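Local atomic coordinates of heavy metal cation tricomponent efflux pump ZneA(CzcA-like) (Cupriavidus metallidurans, PDB entry 4K0J), a protein that works as the inner-membrane Zn(II)/proton antiporter of a heavy-metal efflux system and belongs to the resistance-nodulation-cell division superfamily. Residues Asn515-Ser520 with Leu1008-Tyr1013; Lys670-Asp675 with Gln842-Gly847; Val682-Thr687 with Val699-Glu704; Ala885-Ala890 with Asn927-Ile932. All blocks are in the same frame, centred on the assembly; numbering follows the deposited sequence.

The four contacts fall into two pairs set far apart, with the centres of contacts 1 and 2 about 60 Å from each other. Contacts 1 and 4 belong to the membrane part and meet through L886, I932 and L1008. Contact 4 is a buried, wholly aliphatic helix-helix packing, whereas contact 1 is only partly buried and adds a tyrosine hydroxyl and a glycine backbone. Contacts 2 and 3, both partly buried and with centres about 11 Å apart, belong to one ferredoxin-like unit of the periplasmic part, and V671 and V843 of the first pack on I686 of the second. Backbone hydrogen bonds join the strands in contact 2; mainly side-chain packing, without hydrogen bonds, joins contact 3.

Contact 1 of 4, residues Asn515-Ser520 with Leu1008-Tyr1013; sequences NRLVGS and LPALYY
L517 reaches the last transmembrane helix with both methyl branches. Its CG lies beside the backbone N, chi1 -62°, and from there CD2 meets A1010 CB at 3.8 Å, while CD1 is 4.1 Å from P1009 CB. The leucine thus rests on one turn of helix 1007-1015, its side chain slanting across that of P1009. Its carbonyl oxygen comes close as well: L517 O lies 3.7 Å from Y1013 CE2, set obliquely to the ring. After V518, which turns from this helix and touches K947, the chain comes back at G519. Here the tyrosine ring arrives hydroxyl first, and Y1013 OH lies 3.3 Å from G519 CA, at a backbone conformation that suits glycine. S520 then stands at the N-cap position of helix 521-536, with its O hydrogen-bonded to T523 OG1. The segment is therefore the bend between helix 503-516 and the next membrane helix, as in other RND pumps, where a helix lying along the cytoplasmic membrane surface joins the two halves. V950 backs P1009 and Y1013 from helix 949-952. With the hydroxyl end of a phenol brought up to the backbone beside these aliphatic groups, the contact probably rests largely on apolar packing.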
# COMPACT_ATOMS: atom_id res chain seq x y z
N ASN C 515 -45.00 37.21 37.52
CA ASN C 515 -45.21 38.27 38.49
C ASN C 515 -44.71 37.86 39.87
O ASN C 515 -44.47 38.70 40.73
CB ASN C 515 -46.69 38.66 38.55
CG ASN C 515 -46.94 39.89 39.39
OD1 ASN C 515 -46.05 40.73 39.57
ND2 ASN C 515 -48.15 40.02 39.92
N ARG C 516 -44.56 36.55 40.06
CA ARG C 516 -43.97 36.02 41.29
C ARG C 516 -42.46 36.24 41.27
O ARG C 516 -41.81 36.21 42.32
CB ARG C 516 -44.28 34.53 41.43
CG ARG C 516 -45.73 34.21 41.75
CD ARG C 516 -46.05 34.48 43.21
NE ARG C 516 -47.32 33.88 43.62
CZ ARG C 516 -47.78 33.88 44.86
NH1 ARG C 516 -47.09 34.46 45.83
NH2 ARG C 516 -48.94 33.30 45.14
N LEU C 517 -41.91 36.46 40.08
CA LEU C 517 -40.48 36.70 39.93
C LEU C 517 -40.10 38.13 40.32
O LEU C 517 -38.91 38.44 40.46
CB LEU C 517 -40.03 36.41 38.50
CG LEU C 517 -40.20 34.98 38.00
CD1 LEU C 517 -39.62 34.83 36.60
CD2 LEU C 517 -39.55 33.99 38.96
N VAL C 518 -41.10 38.99 40.47
CA VAL C 518 -40.87 40.36 40.92
C VAL C 518 -40.34 40.34 42.35
O VAL C 518 -41.10 40.35 43.32
CB VAL C 518 -42.16 41.21 40.86
CG1 VAL C 518 -41.87 42.65 41.27
CG2 VAL C 518 -42.75 41.17 39.45
N GLY C 519 -39.01 40.30 42.48
CA GLY C 519 -38.37 40.14 43.77
C GLY C 519 -37.96 38.70 43.98
O GLY C 519 -37.61 38.00 43.03
N SER C 520 -38.01 38.26 45.24
CA SER C 520 -37.66 36.88 45.61
C SER C 520 -36.30 36.47 45.05
O SER C 520 -36.16 35.39 44.47
CB SER C 520 -38.75 35.91 45.15
OG SER C 520 -39.94 36.08 45.90
N LEU C 1008 -34.79 31.30 34.96
CA LEU C 1008 -33.91 31.99 34.01
C LEU C 1008 -34.21 33.48 33.83
O LEU C 1008 -33.28 34.30 33.84
CB LEU C 1008 -33.88 31.25 32.67
CG LEU C 1008 -32.77 31.67 31.71
CD1 LEU C 1008 -31.41 31.45 32.36
CD2 LEU C 1008 -32.87 30.90 30.40
N PRO C 1009 -35.49 33.86 33.64
CA PRO C 1009 -35.76 35.30 33.55
C PRO C 1009 -35.42 36.02 34.86
O PRO C 1009 -34.86 37.12 34.82
CB PRO C 1009 -37.27 35.36 33.31
CG PRO C 1009 -37.59 34.06 32.65
CD PRO C 1009 -36.69 33.07 33.32
N ALA C 1010 -35.74 35.40 35.98
CA ALA C 1010 -35.38 35.94 37.29
C ALA C 1010 -33.87 36.06 37.41
O ALA C 1010 -33.35 37.00 38.02
CB ALA C 1010 -35.93 35.05 38.40
N LEU C 1011 -33.16 35.12 36.81
CA LEU C 1011 -31.70 35.16 36.79
C LEU C 1011 -31.22 36.38 36.02
O LEU C 1011 -30.34 37.11 36.48
CB LEU C 1011 -31.14 33.88 36.17
CG LEU C 1011 -29.61 33.77 36.13
CD1 LEU C 1011 -29.04 33.83 37.54
CD2 LEU C 1011 -29.20 32.48 35.43
N TYR C 1012 -31.81 36.61 34.85
CA TYR C 1012 -31.43 37.75 34.01
C TYR C 1012 -31.71 39.08 34.69
O TYR C 1012 -30.89 40.00 34.64
CB TYR C 1012 -32.15 37.68 32.65
CG TYR C 1012 -31.80 38.83 31.72
CD1 TYR C 1012 -32.64 39.93 31.60
CD2 TYR C 1012 -30.64 38.80 30.97
CE1 TYR C 1012 -32.32 40.97 30.75
CE2 TYR C 1012 -30.32 39.84 30.11
CZ TYR C 1012 -31.16 40.93 30.01
OH TYR C 1012 -30.85 41.97 29.17
N TYR C 1013 -32.87 39.19 35.33
CA TYR C 1013 -33.24 40.42 36.03
C TYR C 1013 -32.35 40.65 37.24
O TYR C 1013 -32.01 41.79 37.56
CB TYR C 1013 -34.73 40.40 36.43
CG TYR C 1013 -34.98 40.46 37.92
CD1 TYR C 1013 -35.09 41.68 38.58
CD2 TYR C 1013 -35.11 39.30 38.67
CE1 TYR C 1013 -35.31 41.74 39.94
CE2 TYR C 1013 -35.34 39.35 40.03
CZ TYR C 1013 -35.44 40.57 40.66
OH TYR C 1013 -35.67 40.62 42.02

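Contact 2 of 4, residues Lys670-Asp675 with Gln842-Gly847; sequences KVYGND and QVAWGG
K670-Y672 and Q842-A844 pair in antiparallel fashion, the axes of strands 670-672 and 843-847 at 153°, with K670 and A844 a hydrogen-bonded pair and V671 and V843 a non-hydrogen-bonded one. K670 N gives to A844 O at 2.9 Å, A844 N returns a bond to K670 O, and Y672 N donates to Q842 O at 2.7 Å, almost straight out from that carbonyl. On one face V671 and V843 lie alongside each other and point the same way, touching through their CG2 methyls at 3.7 Å. The other face carries K670 and A844. The lysine chain bends twice, at chi3 -79° and chi4 -78°, and this folds its end back over the partner strand until NZ is 3.4 Å from G846 CA, where no side chain intervenes. The Y672 ring offers its edge to the same segment: Q842 O lies in the ring plane 3.5 Å from Y672 CD2, and A844 CB is 4.0 Å from Y672 CE2. Its hydroxyl is hydrogen-bonded to E802, which together with the meeting of its ring and that of H807 would fix the ring's rotation. Strand 843-847 is the outermost strand within the chain of a four-stranded ferredoxin-like sheet, which probably corresponds to the PC2 subdomain of RND porter domains. Helix 676-690 covers the valine face through V682 and I686, W845 packs on R827 and I830 of helix 820-830, and strand 807-812 bonds to the other side of V671.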
# COMPACT_ATOMS: atom_id res chain seq x y z
N LYS C 670 -6.67 -11.24 35.08
CA LYS C 670 -5.47 -11.93 34.64
C LYS C 670 -4.44 -12.04 35.76
O LYS C 670 -3.95 -11.03 36.27
CB LYS C 670 -4.89 -11.22 33.42
CG LYS C 670 -5.85 -11.11 32.25
CD LYS C 670 -5.27 -10.28 31.10
CE LYS C 670 -5.38 -8.78 31.36
NZ LYS C 670 -6.73 -8.21 31.11
N VAL C 671 -4.12 -13.28 36.14
CA VAL C 671 -3.12 -13.58 37.17
C VAL C 671 -1.79 -14.00 36.53
O VAL C 671 -1.66 -15.13 36.04
CB VAL C 671 -3.60 -14.71 38.11
CG1 VAL C 671 -2.49 -15.14 39.06
CG2 VAL C 671 -4.82 -14.26 38.89
N TYR C 672 -0.83 -13.10 36.53
CA TYR C 672 0.41 -13.29 35.80
C TYR C 672 1.45 -14.02 36.64
O TYR C 672 1.41 -13.97 37.86
CB TYR C 672 0.97 -11.94 35.35
CG TYR C 672 0.07 -11.18 34.41
CD1 TYR C 672 0.27 -11.23 33.04
CD2 TYR C 672 -0.99 -10.41 34.89
CE1 TYR C 672 -0.55 -10.55 32.17
CE2 TYR C 672 -1.81 -9.71 34.03
CZ TYR C 672 -1.59 -9.79 32.67
OH TYR C 672 -2.40 -9.11 31.79
N GLY C 673 2.40 -14.68 35.97
CA GLY C 673 3.49 -15.34 36.67
C GLY C 673 4.02 -16.54 35.92
O GLY C 673 3.27 -17.25 35.25
N ASN C 674 5.33 -16.79 36.05
CA ASN C 674 5.98 -17.83 35.27
C ASN C 674 5.81 -19.23 35.85
O ASN C 674 6.32 -20.21 35.30
CB ASN C 674 7.47 -17.50 35.08
CG ASN C 674 8.08 -18.26 33.91
OD1 ASN C 674 7.96 -17.85 32.76
ND2 ASN C 674 8.73 -19.38 34.21
N ASP C 675 5.09 -19.32 36.97
CA ASP C 675 4.82 -20.61 37.60
C ASP C 675 3.38 -21.04 37.37
O ASP C 675 2.45 -20.29 37.66
CB ASP C 675 5.12 -20.55 39.10
CG ASP C 675 4.90 -21.89 39.79
OD1 ASP C 675 4.51 -21.89 40.97
OD2 ASP C 675 5.13 -22.94 39.14
N GLN C 842 1.61 -10.82 39.41
CA GLN C 842 0.77 -9.63 39.32
C GLN C 842 -0.65 -10.00 38.92
O GLN C 842 -0.88 -11.04 38.32
CB GLN C 842 1.36 -8.64 38.31
CG GLN C 842 2.82 -8.28 38.56
CD GLN C 842 3.38 -7.35 37.50
OE1 GLN C 842 3.71 -7.78 36.39
NE2 GLN C 842 3.50 -6.07 37.84
N VAL C 843 -1.60 -9.13 39.25
CA VAL C 843 -3.00 -9.36 38.91
C VAL C 843 -3.66 -8.11 38.33
O VAL C 843 -3.61 -7.03 38.93
CB VAL C 843 -3.80 -9.84 40.14
CG1 VAL C 843 -5.29 -9.77 39.87
CG2 VAL C 843 -3.39 -11.26 40.52
N ALA C 844 -4.29 -8.25 37.17
CA ALA C 844 -4.94 -7.12 36.52
C ALA C 844 -6.40 -7.42 36.17
O ALA C 844 -6.81 -8.57 36.14
CB ALA C 844 -4.17 -6.72 35.27
N TRP C 845 -7.17 -6.37 35.91
CA TRP C 845 -8.54 -6.51 35.44
C TRP C 845 -8.60 -6.16 33.96
O TRP C 845 -7.81 -5.36 33.47
CB TRP C 845 -9.48 -5.60 36.24
CG TRP C 845 -9.81 -6.15 37.59
CD1 TRP C 845 -9.03 -6.11 38.71
CD2 TRP C 845 -11.01 -6.85 37.96
NE1 TRP C 845 -9.67 -6.73 39.76
CE2 TRP C 845 -10.88 -7.19 39.32
CE3 TRP C 845 -12.17 -7.21 37.28
CZ2 TRP C 845 -11.88 -7.88 40.01
CZ3 TRP C 845 -13.16 -7.89 37.96
CH2 TRP C 845 -13.01 -8.22 39.31
N GLY C 846 -9.54 -6.77 33.24
CA GLY C 846 -9.66 -6.54 31.81
C GLY C 846 -11.07 -6.72 31.28
O GLY C 846 -11.94 -7.23 31.99
N GLY C 847 -11.29 -6.30 30.04
CA GLY C 847 -12.60 -6.42 29.42
C GLY C 847 -13.27 -5.07 29.23
O GLY C 847 -12.64 -4.11 28.78

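Contact 3 of 4, residues Val682-Thr687 with Val699-Glu704; sequences VATAIT and VIIDQE
A683 and T687, one turn apart on helix 676-690, pack on I701 and V699 of an edge strand. The motif is a split beta-alpha-beta unit of the ferredoxin-like fold: strand 667-672 leads into the helix and the chain returns as strand 699-701, with strand 807-812 lying between the two. Helix and strand run nearly opposite, at 174°, and their axes are 8.6 Å apart. The close part is largely aliphatic. I701 extends CD1 to within 3.6 Å of A683 CB, while its CG1 lies 3.5 Å from T687 OG1, the isoleucine and threonine side chains crossing at about a right angle. Two residues earlier in the strand, V699 CG1 meets T687 CG2 at 3.7 Å, and here the two side chains slide past each other in opposite directions. V810 of strand 807-812 extends this layer, touching both T687 and V699. The solvent side is much thinner. T684 is exposed and brushes I701 CD1 with its OG1 at 4.4 Å, its hydroxyl being bonded back to R680 O in its own helix. Beyond I701 the chain turns from the helix towards strand 807-812, where D702 makes a salt bridge with R811 and the buried Q703 bonds to T809 and also to T800. The threonine hydroxyl in the close part is also kept by its own helix. With chi1 at -77° OG1 sits beside the backbone N, and T687 OG1 donates to A683 O at 3.0 Å, reaching that carbonyl from the face opposite to the one used by T687 N.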
# COMPACT_ATOMS: atom_id res chain seq x y z
N VAL C 682 -3.45 -18.88 43.09
CA VAL C 682 -3.98 -17.53 43.24
C VAL C 682 -5.26 -17.37 42.43
O VAL C 682 -6.21 -16.72 42.88
CB VAL C 682 -2.95 -16.47 42.80
CG1 VAL C 682 -3.57 -15.08 42.77
CG2 VAL C 682 -1.74 -16.49 43.72
N ALA C 683 -5.29 -17.97 41.25
CA ALA C 683 -6.47 -17.93 40.40
C ALA C 683 -7.64 -18.65 41.05
O ALA C 683 -8.78 -18.23 40.91
CB ALA C 683 -6.17 -18.53 39.04
N THR C 684 -7.35 -19.75 41.75
CA THR C 684 -8.39 -20.47 42.50
C THR C 684 -8.96 -19.53 43.55
O THR C 684 -10.19 -19.45 43.72
CB THR C 684 -7.82 -21.73 43.18
OG1 THR C 684 -7.43 -22.68 42.19
CG2 THR C 684 -8.87 -22.37 44.09
N ALA C 685 -8.07 -18.82 44.23
CA ALA C 685 -8.50 -17.81 45.20
C ALA C 685 -9.43 -16.77 44.58
O ALA C 685 -10.57 -16.61 45.02
CB ALA C 685 -7.30 -17.14 45.83
N ILE C 686 -8.95 -16.07 43.55
CA ILE C 686 -9.71 -15.01 42.90
C ILE C 686 -11.04 -15.52 42.35
O ILE C 686 -12.03 -14.80 42.33
CB ILE C 686 -8.90 -14.32 41.78
CG1 ILE C 686 -7.67 -13.62 42.36
CG2 ILE C 686 -9.74 -13.31 41.01
CD1 ILE C 686 -7.05 -12.58 41.43
N THR C 687 -11.05 -16.77 41.92
CA THR C 687 -12.28 -17.36 41.41
C THR C 687 -13.28 -17.52 42.54
O THR C 687 -14.41 -17.00 42.45
CB THR C 687 -12.01 -18.73 40.77
OG1 THR C 687 -11.45 -18.53 39.47
CG2 THR C 687 -13.31 -19.51 40.65
N VAL C 699 -18.27 -17.29 36.68
CA VAL C 699 -16.84 -17.13 36.95
C VAL C 699 -16.10 -18.45 36.76
O VAL C 699 -16.47 -19.46 37.36
CB VAL C 699 -16.56 -16.66 38.40
CG1 VAL C 699 -15.08 -16.82 38.73
CG2 VAL C 699 -16.98 -15.21 38.60
N ILE C 700 -15.06 -18.45 35.93
CA ILE C 700 -14.25 -19.65 35.74
C ILE C 700 -12.80 -19.33 35.40
O ILE C 700 -12.48 -18.20 35.05
CB ILE C 700 -14.81 -20.57 34.65
CG1 ILE C 700 -15.66 -19.76 33.66
CG2 ILE C 700 -15.64 -21.68 35.27
CD1 ILE C 700 -16.47 -20.62 32.72
N ILE C 701 -11.93 -20.32 35.52
CA ILE C 701 -10.55 -20.18 35.06
C ILE C 701 -10.50 -20.64 33.62
O ILE C 701 -10.70 -21.81 33.33
CB ILE C 701 -9.58 -21.03 35.90
CG1 ILE C 701 -9.46 -20.48 37.32
CG2 ILE C 701 -8.20 -21.08 35.23
CD1 ILE C 701 -8.41 -21.18 38.16
N ASP C 702 -10.22 -19.70 32.72
CA ASP C 702 -10.21 -19.96 31.29
C ASP C 702 -9.29 -21.12 30.93
O ASP C 702 -9.69 -22.04 30.21
CB ASP C 702 -9.81 -18.71 30.52
CG ASP C 702 -10.26 -18.74 29.07
OD1 ASP C 702 -11.44 -19.07 28.82
OD2 ASP C 702 -9.44 -18.45 28.18
N GLN C 703 -8.06 -21.09 31.43
CA GLN C 703 -7.11 -22.17 31.20
C GLN C 703 -7.53 -23.45 31.92
O GLN C 703 -7.69 -23.48 33.14
CB GLN C 703 -5.69 -21.77 31.63
CG GLN C 703 -5.06 -20.70 30.77
CD GLN C 703 -5.59 -19.32 31.08
OE1 GLN C 703 -6.48 -19.15 31.91
NE2 GLN C 703 -5.04 -18.31 30.40
N GLU C 704 -7.73 -24.50 31.13
CA GLU C 704 -8.14 -25.79 31.65
C GLU C 704 -7.00 -26.42 32.44
O GLU C 704 -5.83 -26.17 32.14
CB GLU C 704 -8.61 -26.69 30.51
CG GLU C 704 -7.75 -26.62 29.24
CD GLU C 704 -8.03 -25.38 28.39
OE1 GLU C 704 -7.49 -25.30 27.26
OE2 GLU C 704 -8.77 -24.50 28.85

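Contact 4 of 4, residues Ala885-Ala890 with Asn927-Ile932; sequences ALILMA and NAIIMI
Neither ring nor amide presents a face or an edge where I887 meets A928, I929 and I932; aliphatic side chains, three isoleucines, a leucine and two alanines, do all the touching. The nearby N927 amide turns to another helix, its OD1 hydrogen-bonded to T964 OG1. I887 is the central residue. Its CG2, standing opposite the backbone N, drops between two neighbours of helix 911-939, 3.8 Å from A928 CB and 3.9 Å from I929 CG1. The other branch runs on towards the next turn, where I887 CD1 touches I932 CG2 at 3.7 Å. The isoleucine therefore reaches A928, the next residue I929, and I932 one turn on, crossing I929 at about a right angle and I932 at a slant. To one side, L886 adds its CD2, 4.0 Å from I932 CG1. To the other, A890 CB comes to 3.9 Å from A928 CB, methyl against methyl. The nearest CA atoms across the contact, those of I887 and A928, are 6.1 Å apart. Helix 884-888 gives out here: M889 already departs from helical angles, and helix 891-905 starts just beyond A890. Both segments fall in predicted membrane helices. L1008 of helix 1007-1015 packs on L886 and I932 together, and I929 also reaches P435 of helix 433-447, so the pair lies within a bundle. Since every touching atom is a carbon, the contact implies cohesion by burial and fit of methyl groups, without direction imposed by any polar bond between the segments.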
# COMPACT_ATOMS: atom_id res chain seq x y z
N ALA C 885 -22.01 33.29 30.73
CA ALA C 885 -22.07 32.28 31.78
C ALA C 885 -23.52 32.01 32.18
O ALA C 885 -23.89 30.88 32.48
CB ALA C 885 -21.26 32.73 32.99
N LEU C 886 -24.32 33.07 32.15
CA LEU C 886 -25.75 32.99 32.43
C LEU C 886 -26.40 31.92 31.56
O LEU C 886 -27.14 31.07 32.05
CB LEU C 886 -26.40 34.35 32.18
CG LEU C 886 -27.78 34.65 32.77
CD1 LEU C 886 -27.99 36.15 32.86
CD2 LEU C 886 -28.90 34.01 31.96
N ILE C 887 -26.11 31.96 30.27
CA ILE C 887 -26.70 31.02 29.33
C ILE C 887 -26.03 29.65 29.45
O ILE C 887 -26.68 28.62 29.30
CB ILE C 887 -26.58 31.52 27.88
CG1 ILE C 887 -26.83 33.02 27.81
CG2 ILE C 887 -27.54 30.75 26.97
CD1 ILE C 887 -26.80 33.58 26.41
N LEU C 888 -24.72 29.66 29.71
CA LEU C 888 -23.95 28.44 29.87
C LEU C 888 -24.51 27.57 30.99
O LEU C 888 -24.50 26.34 30.89
CB LEU C 888 -22.48 28.75 30.14
CG LEU C 888 -21.50 28.55 28.99
CD1 LEU C 888 -21.77 29.53 27.86
CD2 LEU C 888 -20.07 28.66 29.48
N MET C 889 -25.00 28.21 32.04
CA MET C 889 -25.52 27.48 33.20
C MET C 889 -26.93 26.94 32.98
O MET C 889 -27.68 26.74 33.93
CB MET C 889 -25.47 28.36 34.45
CG MET C 889 -24.07 28.74 34.89
SD MET C 889 -22.99 27.31 35.10
CE MET C 889 -21.44 28.11 35.50
N ALA C 890 -27.29 26.70 31.72
CA ALA C 890 -28.56 26.07 31.41
C ALA C 890 -28.40 24.55 31.35
O ALA C 890 -29.38 23.81 31.36
CB ALA C 890 -29.11 26.61 30.10
N ASN C 927 -32.93 26.90 23.51
CA ASN C 927 -34.06 27.54 24.16
C ASN C 927 -33.63 28.69 25.07
O ASN C 927 -34.23 29.78 25.05
CB ASN C 927 -34.91 26.52 24.93
CG ASN C 927 -35.82 25.72 24.02
OD1 ASN C 927 -36.29 26.22 23.00
ND2 ASN C 927 -36.08 24.47 24.39
N ALA C 928 -32.59 28.45 25.86
CA ALA C 928 -32.02 29.51 26.71
C ALA C 928 -31.57 30.71 25.88
O ALA C 928 -31.85 31.86 26.24
CB ALA C 928 -30.86 28.96 27.53
N ILE C 929 -30.88 30.44 24.78
CA ILE C 929 -30.40 31.49 23.88
C ILE C 929 -31.55 32.31 23.33
O ILE C 929 -31.51 33.53 23.41
CB ILE C 929 -29.58 30.92 22.71
CG1 ILE C 929 -28.16 30.57 23.17
CG2 ILE C 929 -29.49 31.93 21.57
CD1 ILE C 929 -27.37 29.79 22.15
N ILE C 930 -32.56 31.65 22.79
CA ILE C 930 -33.72 32.35 22.25
C ILE C 930 -34.38 33.24 23.30
O ILE C 930 -34.63 34.43 23.06
CB ILE C 930 -34.76 31.38 21.68
CG1 ILE C 930 -34.22 30.72 20.40
CG2 ILE C 930 -36.06 32.10 21.37
CD1 ILE C 930 -33.93 31.71 19.29
N MET C 931 -34.64 32.65 24.47
CA MET C 931 -35.22 33.40 25.59
C MET C 931 -34.42 34.66 25.90
O MET C 931 -34.94 35.78 25.80
CB MET C 931 -35.31 32.50 26.83
CG MET C 931 -35.51 33.26 28.13
SD MET C 931 -36.98 34.30 28.11
CE MET C 931 -38.27 33.06 28.13
N ILE C 932 -33.16 34.47 26.27
CA ILE C 932 -32.30 35.58 26.70
C ILE C 932 -32.09 36.63 25.61
O ILE C 932 -31.98 37.82 25.90
CB ILE C 932 -30.95 35.05 27.25
CG1 ILE C 932 -30.91 35.19 28.77
CG2 ILE C 932 -29.77 35.79 26.63
CD1 ILE C 932 -32.07 34.51 29.46